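Local coordinates for putative Lipoprotein (Shewanella oneidensis, PDB 3U24) that is of unknown function but binds zinc and calcium ions and may be a distant relative of zinc-dependent peptidases, at residues D272-E277 / M464-N469; N398-Q403 / E458-L463; V472-I477 / I493-D498. All blocks are in the same frame, centred on the assembly; numbering follows the deposited sequence. Where two conformers were deposited one is given.

Contact 1 of 3, residues D272-E277 / M464-N469; sequences DRVQGE and MYYKWN. With ZN (zinc ion), chain L.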
loop_
_atom_site.group_PDB
_atom_site.type_symbol
_atom_site.label_atom_id
_atom_site.label_comp_id
_atom_site.label_asym_id
_atom_site.label_seq_id
_atom_site.Cartn_x
_atom_site.Cartn_y
_atom_site.Cartn_z
ATOM N N ASP A 272 4.920 -6.730 23.915
ATOM C CA ASP A 272 5.554 -7.239 25.132
ATOM C C ASP A 272 6.273 -8.576 24.950
ATOM O O ASP A 272 7.395 -8.714 25.425
ATOM C CB ASP A 272 4.551 -7.314 26.308
ATOM C CG ASP A 272 4.011 -5.926 26.717
ATOM O OD1 ASP A 272 4.710 -4.913 26.487
ATOM O OD2 ASP A 272 2.898 -5.840 27.297
ATOM N N ARG A 273 5.634 -9.531 24.286
ATOM C CA ARG A 273 6.240 -10.846 24.055
ATOM C C ARG A 273 7.561 -10.688 23.270
ATOM O O ARG A 273 8.598 -11.238 23.659
ATOM C CB ARG A 273 5.261 -11.795 23.299
ATOM C CG ARG A 273 5.895 -13.097 22.746
ATOM C CD ARG A 273 5.023 -13.968 21.799
ATOM N NE ARG A 273 4.771 -13.360 20.471
ATOM C CZ ARG A 273 5.629 -13.314 19.450
ATOM N NH1 ARG A 273 5.246 -12.695 18.329
ATOM N NH2 ARG A 273 6.847 -13.869 19.547
ATOM N N VAL A 274 7.517 -9.905 22.190
ATOM C CA VAL A 274 8.673 -9.710 21.307
ATOM C C VAL A 274 9.837 -9.044 22.069
ATOM O O VAL A 274 10.934 -9.578 22.079
ATOM C CB VAL A 274 8.307 -8.940 20.001
ATOM C CG1 VAL A 274 9.570 -8.448 19.298
ATOM C CG2 VAL A 274 7.453 -9.813 19.053
ATOM N N GLN A 275 9.565 -7.936 22.761
ATOM C CA GLN A 275 10.572 -7.249 23.584
ATOM C C GLN A 275 11.208 -8.162 24.652
ATOM O O GLN A 275 12.410 -8.113 24.865
ATOM C CB GLN A 275 9.998 -5.985 24.246
ATOM C CG GLN A 275 9.689 -4.840 23.271
ATOM C CD GLN A 275 8.985 -3.652 23.919
ATOM O OE1 GLN A 275 8.399 -3.773 24.978
ATOM N NE2 GLN A 275 9.032 -2.510 23.275
ATOM N N GLY A 276 10.401 -9.013 25.278
ATOM C CA GLY A 276 10.887 -9.989 26.255
ATOM C C GLY A 276 11.852 -10.968 25.618
ATOM O O GLY A 276 12.894 -11.255 26.205
ATOM N N GLU A 277 11.522 -11.484 24.424
ATOM C CA GLU A 277 12.449 -12.371 23.725
ATOM C C GLU A 277 13.744 -11.656 23.328
ATOM O O GLU A 277 14.840 -12.217 23.480
ATOM C CB GLU A 277 11.810 -12.995 22.498
ATOM C CG GLU A 277 10.674 -13.940 22.886
ATOM C CD GLU A 277 11.119 -15.021 23.851
ATOM O OE1 GLU A 277 11.994 -15.812 23.457
ATOM O OE2 GLU A 277 10.630 -15.045 25.012
HETATM N N MSE A 464 17.411 -9.404 15.144
HETATM C CA MSE A 464 17.187 -8.471 14.077
HETATM C C MSE A 464 15.792 -8.641 13.490
HETATM O O MSE A 464 15.123 -7.654 13.228
HETATM C CB MSE A 464 18.244 -8.602 12.975
HETATM C CG MSE A 464 19.647 -8.146 13.354
HETATM SE SE MSE A 464 19.790 -6.235 13.995
HETATM C CE MSE A 464 18.607 -5.379 12.818
ATOM N N TYR A 465 15.357 -9.881 13.305
ATOM C CA TYR A 465 13.981 -10.152 12.920
ATOM C C TYR A 465 12.973 -9.508 13.886
ATOM O O TYR A 465 11.981 -8.898 13.469
ATOM C CB TYR A 465 13.684 -11.661 12.842
ATOM C CG TYR A 465 12.190 -11.919 12.847
ATOM C CD1 TYR A 465 11.413 -11.603 11.738
ATOM C CD2 TYR A 465 11.557 -12.384 13.954
ATOM C CE1 TYR A 465 10.044 -11.822 11.722
ATOM C CE2 TYR A 465 10.194 -12.567 13.977
ATOM C CZ TYR A 465 9.432 -12.293 12.847
ATOM O OH TYR A 465 8.064 -12.463 12.854
ATOM N N TYR A 466 13.204 -9.669 15.175
ATOM C CA TYR A 466 12.305 -9.088 16.138
ATOM C C TYR A 466 12.209 -7.556 16.030
ATOM O O TYR A 466 11.104 -7.010 16.159
ATOM C CB TYR A 466 12.685 -9.498 17.537
ATOM C CG TYR A 466 12.326 -10.925 17.913
ATOM C CD1 TYR A 466 11.078 -11.442 17.650
ATOM C CD2 TYR A 466 13.233 -11.725 18.616
ATOM C CE1 TYR A 466 10.730 -12.723 18.057
ATOM C CE2 TYR A 466 12.924 -13.019 18.978
ATOM C CZ TYR A 466 11.662 -13.504 18.724
ATOM O OH TYR A 466 11.345 -14.776 19.094
ATOM N N LYS A 467 13.312 -6.860 15.744
ATOM C CA LYS A 467 13.227 -5.402 15.616
ATOM C C LYS A 467 12.332 -5.065 14.425
ATOM O O LYS A 467 11.482 -4.147 14.491
ATOM C CB LYS A 467 14.604 -4.716 15.458
ATOM C CG LYS A 467 14.523 -3.263 14.993
ATOM C CD LYS A 467 15.872 -2.695 14.582
ATOM C CE LYS A 467 15.794 -1.236 14.094
ATOM N NZ LYS A 467 15.599 -1.135 12.595
ATOM N N TRP A 468 12.541 -5.819 13.350
ATOM C CA TRP A 468 11.728 -5.715 12.148
ATOM C C TRP A 468 10.268 -6.004 12.408
ATOM O O TRP A 468 9.404 -5.259 11.995
ATOM C CB TRP A 468 12.318 -6.684 11.142
ATOM C CG TRP A 468 11.908 -6.564 9.709
ATOM C CD1 TRP A 468 11.067 -7.423 8.999
ATOM C CD2 TRP A 468 12.399 -5.606 8.716
ATOM N NE1 TRP A 468 10.988 -7.042 7.672
ATOM C CE2 TRP A 468 11.756 -5.966 7.443
ATOM C CE3 TRP A 468 13.252 -4.508 8.756
ATOM C CZ2 TRP A 468 11.973 -5.253 6.283
ATOM C CZ3 TRP A 468 13.459 -3.794 7.576
ATOM C CH2 TRP A 468 12.839 -4.165 6.367
ATOM N N ASN A 469 9.970 -7.057 13.142
ATOM C CA ASN A 469 8.591 -7.350 13.509
ATOM C C ASN A 469 7.965 -6.225 14.322
ATOM O O ASN A 469 6.771 -5.913 14.146
ATOM C CB ASN A 469 8.538 -8.657 14.313
ATOM C CG ASN A 469 7.179 -9.355 14.268
ATOM O OD1 ASN A 469 6.735 -9.848 15.280
ATOM N ND2 ASN A 469 6.546 -9.435 13.094
HETATM ZN ZN ZN L . 2.788 -3.532 27.552
HETATM O O HOH W 1 0.789 -2.472 27.825
HETATM O O HOH W 2 4.494 -2.823 27.742
HETATM O O HOH W 3 2.560 -3.129 25.902
#

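Contact 2 of 3, residues N398-Q403 / E458-L463; sequences NHWILQ and EPEMWL. With ZN (zinc ion), chain I; ZN (zinc ion), chain G.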
loop_
_atom_site.group_PDB
_atom_site.type_symbol
_atom_site.label_atom_id
_atom_site.label_comp_id
_atom_site.label_asym_id
_atom_site.label_seq_id
_atom_site.Cartn_x
_atom_site.Cartn_y
_atom_site.Cartn_z
ATOM N N ASN A 398 21.063 -4.343 6.931
ATOM C CA ASN A 398 22.301 -4.964 7.351
ATOM C C ASN A 398 22.393 -6.488 7.015
ATOM O O ASN A 398 21.576 -7.018 6.291
ATOM C CB ASN A 398 22.478 -4.652 8.843
ATOM C CG ASN A 398 21.350 -5.206 9.686
ATOM O OD1 ASN A 398 21.127 -6.414 9.662
ATOM N ND2 ASN A 398 20.595 -4.320 10.409
ATOM N N HIS A 399 23.406 -7.185 7.496
ATOM C CA HIS A 399 23.665 -8.580 7.087
ATOM C C HIS A 399 22.443 -9.453 7.285
ATOM O O HIS A 399 22.134 -10.315 6.459
ATOM C CB HIS A 399 24.840 -9.123 7.910
ATOM C CG HIS A 399 25.136 -10.590 7.676
ATOM N ND1 HIS A 399 25.742 -11.042 6.544
ATOM C CD2 HIS A 399 24.923 -11.696 8.473
ATOM C CE1 HIS A 399 25.869 -12.365 6.613
ATOM N NE2 HIS A 399 25.356 -12.767 7.790
ATOM N N TRP A 400 21.736 -9.239 8.384
ATOM C CA TRP A 400 20.513 -9.974 8.664
ATOM C C TRP A 400 19.264 -9.421 8.020
ATOM O O TRP A 400 18.474 -10.185 7.434
ATOM C CB TRP A 400 20.320 -10.103 10.148
ATOM C CG TRP A 400 21.507 -10.784 10.819
ATOM C CD1 TRP A 400 21.716 -12.142 10.974
ATOM C CD2 TRP A 400 22.701 -10.157 11.395
ATOM N NE1 TRP A 400 22.893 -12.382 11.627
ATOM C CE2 TRP A 400 23.526 -11.236 11.906
ATOM C CE3 TRP A 400 23.150 -8.869 11.510
ATOM C CZ2 TRP A 400 24.749 -11.009 12.500
ATOM C CZ3 TRP A 400 24.352 -8.639 12.146
ATOM C CH2 TRP A 400 25.135 -9.688 12.629
ATOM N N ILE A 401 19.061 -8.114 8.095
ATOM C CA ILE A 401 17.806 -7.535 7.641
ATOM C C ILE A 401 17.691 -7.652 6.123
ATOM O O ILE A 401 16.601 -7.802 5.615
ATOM C CB ILE A 401 17.636 -6.070 8.095
ATOM C CG1 ILE A 401 17.421 -5.976 9.620
ATOM C CG2 ILE A 401 16.554 -5.340 7.320
ATOM C CD1 ILE A 401 16.216 -6.672 10.205
ATOM N N LEU A 402 18.799 -7.583 5.399
ATOM C CA LEU A 402 18.777 -7.759 3.962
ATOM C C LEU A 402 18.211 -9.144 3.549
ATOM O O LEU A 402 17.525 -9.256 2.564
ATOM C CB LEU A 402 20.176 -7.540 3.387
ATOM C CG LEU A 402 20.288 -7.631 1.861
ATOM C CD1 LEU A 402 19.248 -6.711 1.178
ATOM C CD2 LEU A 402 21.720 -7.363 1.396
ATOM N N GLN A 403 18.485 -10.177 4.351
ATOM C CA GLN A 403 18.002 -11.520 4.080
ATOM C C GLN A 403 16.482 -11.574 4.350
ATOM O O GLN A 403 15.701 -12.042 3.528
ATOM C CB GLN A 403 18.741 -12.521 4.960
ATOM C CG GLN A 403 20.248 -12.644 4.719
ATOM C CD GLN A 403 20.876 -13.655 5.688
ATOM O OE1 GLN A 403 20.533 -14.837 5.647
ATOM N NE2 GLN A 403 21.762 -13.198 6.575
ATOM N N GLU A 458 20.146 -18.780 14.604
ATOM C CA GLU A 458 21.199 -17.850 15.056
ATOM C C GLU A 458 20.602 -16.704 15.870
ATOM O O GLU A 458 19.692 -16.006 15.378
ATOM C CB GLU A 458 21.905 -17.284 13.827
ATOM C CG GLU A 458 23.046 -16.326 14.114
ATOM C CD GLU A 458 23.701 -15.792 12.849
ATOM O OE1 GLU A 458 23.003 -15.570 11.822
ATOM O OE2 GLU A 458 24.928 -15.600 12.887
ATOM N N PRO A 459 21.098 -16.488 17.109
ATOM C CA PRO A 459 20.468 -15.463 17.945
ATOM C C PRO A 459 20.477 -14.077 17.323
ATOM O O PRO A 459 19.499 -13.364 17.449
ATOM C CB PRO A 459 21.287 -15.511 19.223
ATOM C CG PRO A 459 21.796 -16.916 19.280
ATOM C CD PRO A 459 22.121 -17.238 17.863
ATOM N N GLU A 460 21.552 -13.716 16.637
ATOM C CA GLU A 460 21.667 -12.398 15.961
ATOM C C GLU A 460 20.523 -12.185 14.952
ATOM O O GLU A 460 19.930 -11.123 14.872
ATOM C CB GLU A 460 23.033 -12.268 15.235
ATOM C CG GLU A 460 24.272 -12.055 16.138
ATOM C CD GLU A 460 24.882 -13.332 16.730
ATOM O OE1 GLU A 460 24.272 -14.443 16.624
ATOM O OE2 GLU A 460 25.992 -13.224 17.297
HETATM N N MSE A 461 20.247 -13.225 14.179
HETATM C CA MSE A 461 19.220 -13.209 13.155
HETATM C C MSE A 461 17.875 -13.011 13.835
HETATM O O MSE A 461 17.115 -12.144 13.442
HETATM C CB MSE A 461 19.240 -14.523 12.356
HETATM C CG MSE A 461 18.035 -14.731 11.413
HETATM SE SE MSE A 461 18.027 -13.384 9.996
HETATM C CE MSE A 461 19.156 -14.439 8.822
ATOM N N TRP A 462 17.593 -13.786 14.866
ATOM C CA TRP A 462 16.325 -13.609 15.590
ATOM C C TRP A 462 16.162 -12.230 16.187
ATOM O O TRP A 462 15.079 -11.634 16.115
ATOM C CB TRP A 462 16.120 -14.703 16.631
ATOM C CG TRP A 462 15.616 -15.954 15.950
ATOM C CD1 TRP A 462 16.332 -16.830 15.140
ATOM C CD2 TRP A 462 14.257 -16.468 15.942
ATOM N NE1 TRP A 462 15.533 -17.809 14.655
ATOM C CE2 TRP A 462 14.276 -17.652 15.103
ATOM C CE3 TRP A 462 13.071 -16.079 16.528
ATOM C CZ2 TRP A 462 13.141 -18.409 14.882
ATOM C CZ3 TRP A 462 11.923 -16.837 16.292
ATOM C CH2 TRP A 462 11.959 -17.976 15.493
ATOM N N LEU A 463 17.230 -11.690 16.748
ATOM C CA LEU A 463 17.159 -10.379 17.360
ATOM C C LEU A 463 16.773 -9.329 16.320
ATOM O O LEU A 463 15.915 -8.479 16.590
ATOM C CB LEU A 463 18.498 -10.032 18.018
ATOM C CG LEU A 463 18.635 -8.675 18.700
ATOM C CD1 LEU A 463 17.586 -8.533 19.793
ATOM C CD2 LEU A 463 20.054 -8.501 19.242
HETATM ZN ZN ZN I . 26.544 -9.818 4.619
HETATM ZN ZN ZN G . 25.349 -14.702 8.483
HETATM O O HOH W 4 23.135 -14.977 8.700
HETATM O O HOH W 5 25.817 -14.627 10.637
HETATM O O HOH W 6 24.953 -8.709 3.526
#

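Contact 3 of 3, residues V472-I477 / I493-D498; sequences VICNTI and IALMMD. With CA (calcium ion), chain T.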
loop_
_atom_site.group_PDB
_atom_site.type_symbol
_atom_site.label_atom_id
_atom_site.label_comp_id
_atom_site.label_asym_id
_atom_site.label_seq_id
_atom_site.Cartn_x
_atom_site.Cartn_y
_atom_site.Cartn_z
ATOM N N VAL A 472 5.991 -3.547 12.435
ATOM C CA VAL A 472 4.666 -3.923 11.998
ATOM C C VAL A 472 3.660 -3.828 13.160
ATOM O O VAL A 472 2.584 -3.245 13.015
ATOM C CB VAL A 472 4.746 -5.331 11.364
ATOM C CG1 VAL A 472 3.393 -5.925 11.213
ATOM C CG2 VAL A 472 5.465 -5.188 10.018
ATOM N N ILE A 473 4.066 -4.324 14.315
ATOM C CA ILE A 473 3.268 -4.256 15.534
ATOM C C ILE A 473 3.021 -2.777 15.927
ATOM O O ILE A 473 1.854 -2.355 16.119
ATOM C CB ILE A 473 3.950 -5.036 16.697
ATOM C CG1 ILE A 473 4.125 -6.538 16.320
ATOM C CG2 ILE A 473 3.149 -4.904 17.978
ATOM C CD1 ILE A 473 5.005 -7.330 17.291
ATOM N N CYS A 474 4.103 -1.999 16.014
ATOM C CA CYS A 474 3.982 -0.612 16.407
ATOM C C CYS A 474 3.290 0.266 15.363
ATOM O O CYS A 474 2.692 1.281 15.723
ATOM C CB CYS A 474 5.325 -0.029 16.861
ATOM S SG CYS A 474 6.000 -0.869 18.347
ATOM N N ASN A 475 3.300 -0.122 14.096
ATOM C CA ASN A 475 2.490 0.598 13.089
ATOM C C ASN A 475 1.001 0.574 13.457
ATOM O O ASN A 475 0.307 1.576 13.251
ATOM C CB ASN A 475 2.622 -0.007 11.684
ATOM C CG ASN A 475 3.867 0.460 10.931
ATOM O OD1 ASN A 475 4.571 1.398 11.319
ATOM N ND2 ASN A 475 4.107 -0.183 9.796
ATOM N N THR A 476 0.526 -0.578 13.973
ATOM C CA THR A 476 -0.851 -0.781 14.373
ATOM C C THR A 476 -1.171 0.004 15.631
ATOM O O THR A 476 -2.176 0.703 15.688
ATOM C CB THR A 476 -1.168 -2.294 14.570
ATOM O OG1 THR A 476 -1.163 -2.904 13.295
ATOM C CG2 THR A 476 -2.528 -2.558 15.213
ATOM N N ILE A 477 -0.319 -0.104 16.630
ATOM C CA ILE A 477 -0.474 0.687 17.864
ATOM C C ILE A 477 -0.580 2.194 17.559
ATOM O O ILE A 477 -1.464 2.906 18.068
ATOM C CB ILE A 477 0.668 0.383 18.840
ATOM C CG1 ILE A 477 0.603 -1.088 19.221
ATOM C CG2 ILE A 477 0.601 1.235 20.111
ATOM C CD1 ILE A 477 1.714 -1.536 20.128
ATOM N N ILE A 493 6.282 9.537 18.711
ATOM C CA ILE A 493 7.734 9.483 18.479
ATOM C C ILE A 493 8.448 8.550 19.486
ATOM O O ILE A 493 9.331 7.797 19.094
ATOM C CB ILE A 493 8.403 10.888 18.544
ATOM C CG1 ILE A 493 7.898 11.799 17.431
ATOM C CG2 ILE A 493 9.939 10.803 18.477
ATOM C CD1 ILE A 493 8.106 11.236 16.037
ATOM N N ALA A 494 8.050 8.596 20.757
ATOM C CA ALA A 494 8.641 7.767 21.817
ATOM C C ALA A 494 8.266 6.292 21.582
ATOM O O ALA A 494 9.095 5.433 21.753
ATOM C CB ALA A 494 8.217 8.266 23.233
ATOM N N LEU A 495 7.038 6.001 21.116
ATOM C CA LEU A 495 6.698 4.636 20.688
ATOM C C LEU A 495 7.674 4.112 19.606
ATOM O O LEU A 495 8.287 3.042 19.730
ATOM C CB LEU A 495 5.273 4.593 20.136
ATOM C CG LEU A 495 4.665 3.256 19.641
ATOM C CD1 LEU A 495 4.274 2.382 20.852
ATOM C CD2 LEU A 495 3.450 3.522 18.721
HETATM N N MSE A 496 7.815 4.875 18.534
HETATM C CA MSE A 496 8.562 4.382 17.411
HETATM C C MSE A 496 10.047 4.271 17.780
HETATM O O MSE A 496 10.722 3.351 17.365
HETATM C CB MSE A 496 8.351 5.248 16.154
HETATM C CG MSE A 496 6.933 5.246 15.482
HETATM SE SE MSE A 496 5.878 3.552 15.435
HETATM C CE MSE A 496 6.930 2.557 14.133
HETATM N N MSE A 497 10.558 5.169 18.601
HETATM C CA MSE A 497 12.003 5.169 18.888
HETATM C C MSE A 497 12.346 4.293 20.083
HETATM O O MSE A 497 13.304 3.549 20.031
HETATM C CB MSE A 497 12.503 6.587 19.131
HETATM C CG MSE A 497 12.404 7.508 17.918
HETATM SE SE MSE A 497 13.362 9.253 18.198
HETATM C CE MSE A 497 15.021 8.572 18.963
ATOM N N ASP A 498 11.567 4.381 21.153
ATOM C CA ASP A 498 11.897 3.679 22.403
ATOM C C ASP A 498 11.362 2.240 22.460
ATOM O O ASP A 498 11.985 1.385 23.081
ATOM C CB ASP A 498 11.368 4.455 23.608
ATOM C CG ASP A 498 11.954 5.864 23.706
ATOM O OD1 ASP A 498 13.026 6.155 23.117
ATOM O OD2 ASP A 498 11.340 6.696 24.392
HETATM CA CA CA T . 13.793 8.336 23.284
HETATM O O HOH W 7 12.372 8.717 25.300
HETATM O O HOH W 8 14.786 7.573 25.132
HETATM O O HOH W 9 11.913 9.925 22.450
#

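Contact 1 of 3, residues D272-E277 / M464-N469
The amide oxygen OD1 of Asn469 meets methyl CG2 of Val274 at 3.8 Å, and the end of Arg273, deposited in two conformers, lies nearby. The two segments are an antiparallel helix pair in this mainly helical protein, with axes 9.9 Å apart and N-to-C directions at 156°, and no hydrogen bond joins them. Tyr466 has the largest share of the packing, touching both Val274 and Glu277. A branched valine suits its place here because each methyl has a separate job: CG1, anti to the backbone N (chi1 165°), meets CB of Tyr466 at 3.7 Å, while CG2 turns to Asn469. The far part of the tyrosine ring is met by the aliphatic root of Glu277, whose chain then bends at chi2 and carries its carboxylate away to a salt bridge with Lys280. Arg273 pairs with Asp270, and Arg447 of helix 435-451 packs on both Tyr466 and Asn469. Farther from the interface, on helix 260-289, Asp272 holds a zinc ion with both carboxylate oxygens, OD1 at 2.6 Å and OD2 at 2.3 Å.

Contact 2 of 3, residues N398-Q403 / E458-L463
Trp400 lays its indole against the first turn of helix 459-485, where CB of Glu460 sits over one face, 3.5 Å from CZ2 of Trp400. The contact lies at the N-terminus of that helix, with Glu458 at the N-cap position, and the indole is sandwiched between CB of Glu460 and the ring of His399. The bond from Trp400 NE1 to Glu458 OE1 is weak, at 3.2 Å and 150°, and the carboxylate approaches the ring edge with its plane turned 66° from the indole. Glu458 spans this gap because its CG is anti to the backbone N (chi1 -179°) and the chain beyond stays extended. Selenium of the selenomethionine Met461 adds a Met-aromatic contact at the edge of the five-membered ring, and its CE packs 3.5 Å from OE1 of Gln403, an oxygen hydrogen-bonded to OH of Tyr454. The imidazole of His399 bridges two zinc ions, ND1 binding one at 2.4 Å and NE2 the other at 2.0 Å. Glu458 lies in the second shell of the latter: one zinc-bound water donates to its OE1 and another to its OE2, so the carboxylate grips the hydrated metal and the indole together. Glu460, by contrast, sends its carboxylate to Lys288 and Tyr289. Gln403 suits its place because its NE2 can donate twice, to the zinc-bound water that also donates to Glu458 OE1 and, nearly straight at 2.9 Å, to His399 O.

Contact 3 of 3, residues V472-I477 / I493-D498
Segments 472-477 and 493-498 run almost exactly antiparallel, at 172° with axes 10.2 Å apart, and they form the paired arms of a helical hairpin whose nearest CA atoms belong to Cys474 and Met496. Cys474 sits at the middle of the interface, where a small side chain lets the bulkier ones opposite come close to its backbone. Its CB lies 3.9 Å from selenium of the selenomethionine Met496, and its carbonyl O is 3.8 Å from CD2 of Leu495. The leucine, with CG anti to the backbone N (chi1 -179°), projects across the gap and spreads both methyls against CG2 of Ile477, CD2 at 3.9 Å. Met496 starts off to one side, but bends at chi2 and chi3 bring its tip round to Cys474 and on to Asn475, where CE lies 3.9 Å from OD1. Helix 504-516 also packs on Met496. The helix of 493-498 widens into a pi-type turn at 495-498, and at its end Asp498, which takes no part in the packing, binds a calcium ion through OD1 at 2.3 Å, with three waters also on the metal. No hydrogen bond crosses between the arms. The pairing therefore rests on dispersion between flexible and branched apolar groups, and the buried amide oxygen of Asn475 is satisfied by Lys510 of helix 504-516 and not across the interface.

In the fold
Helix 459-485 serves all three contacts: its start in contact 2, its next turns in contact 1 and a later part in contact 3. Contacts 1 and 2 have centres 12 Å apart and touch, with Met464 O 3.4 Å from Ile401 CD1. Contacts 1 and 3, also 12 Å apart between centres, meet where Val274 CG2 lies 3.9 Å from Ile473 CD1. Contacts 2 and 3 do not touch. The zinc site of His408, His414 and Glu439, whose HEAIPGH sequence is consistent with a metallopeptidase-type centre, lies near the same helix: the side chain of Asn469 is about 9 Å from that of His408, and that of Asn475 about 9 Å from that of Glu439.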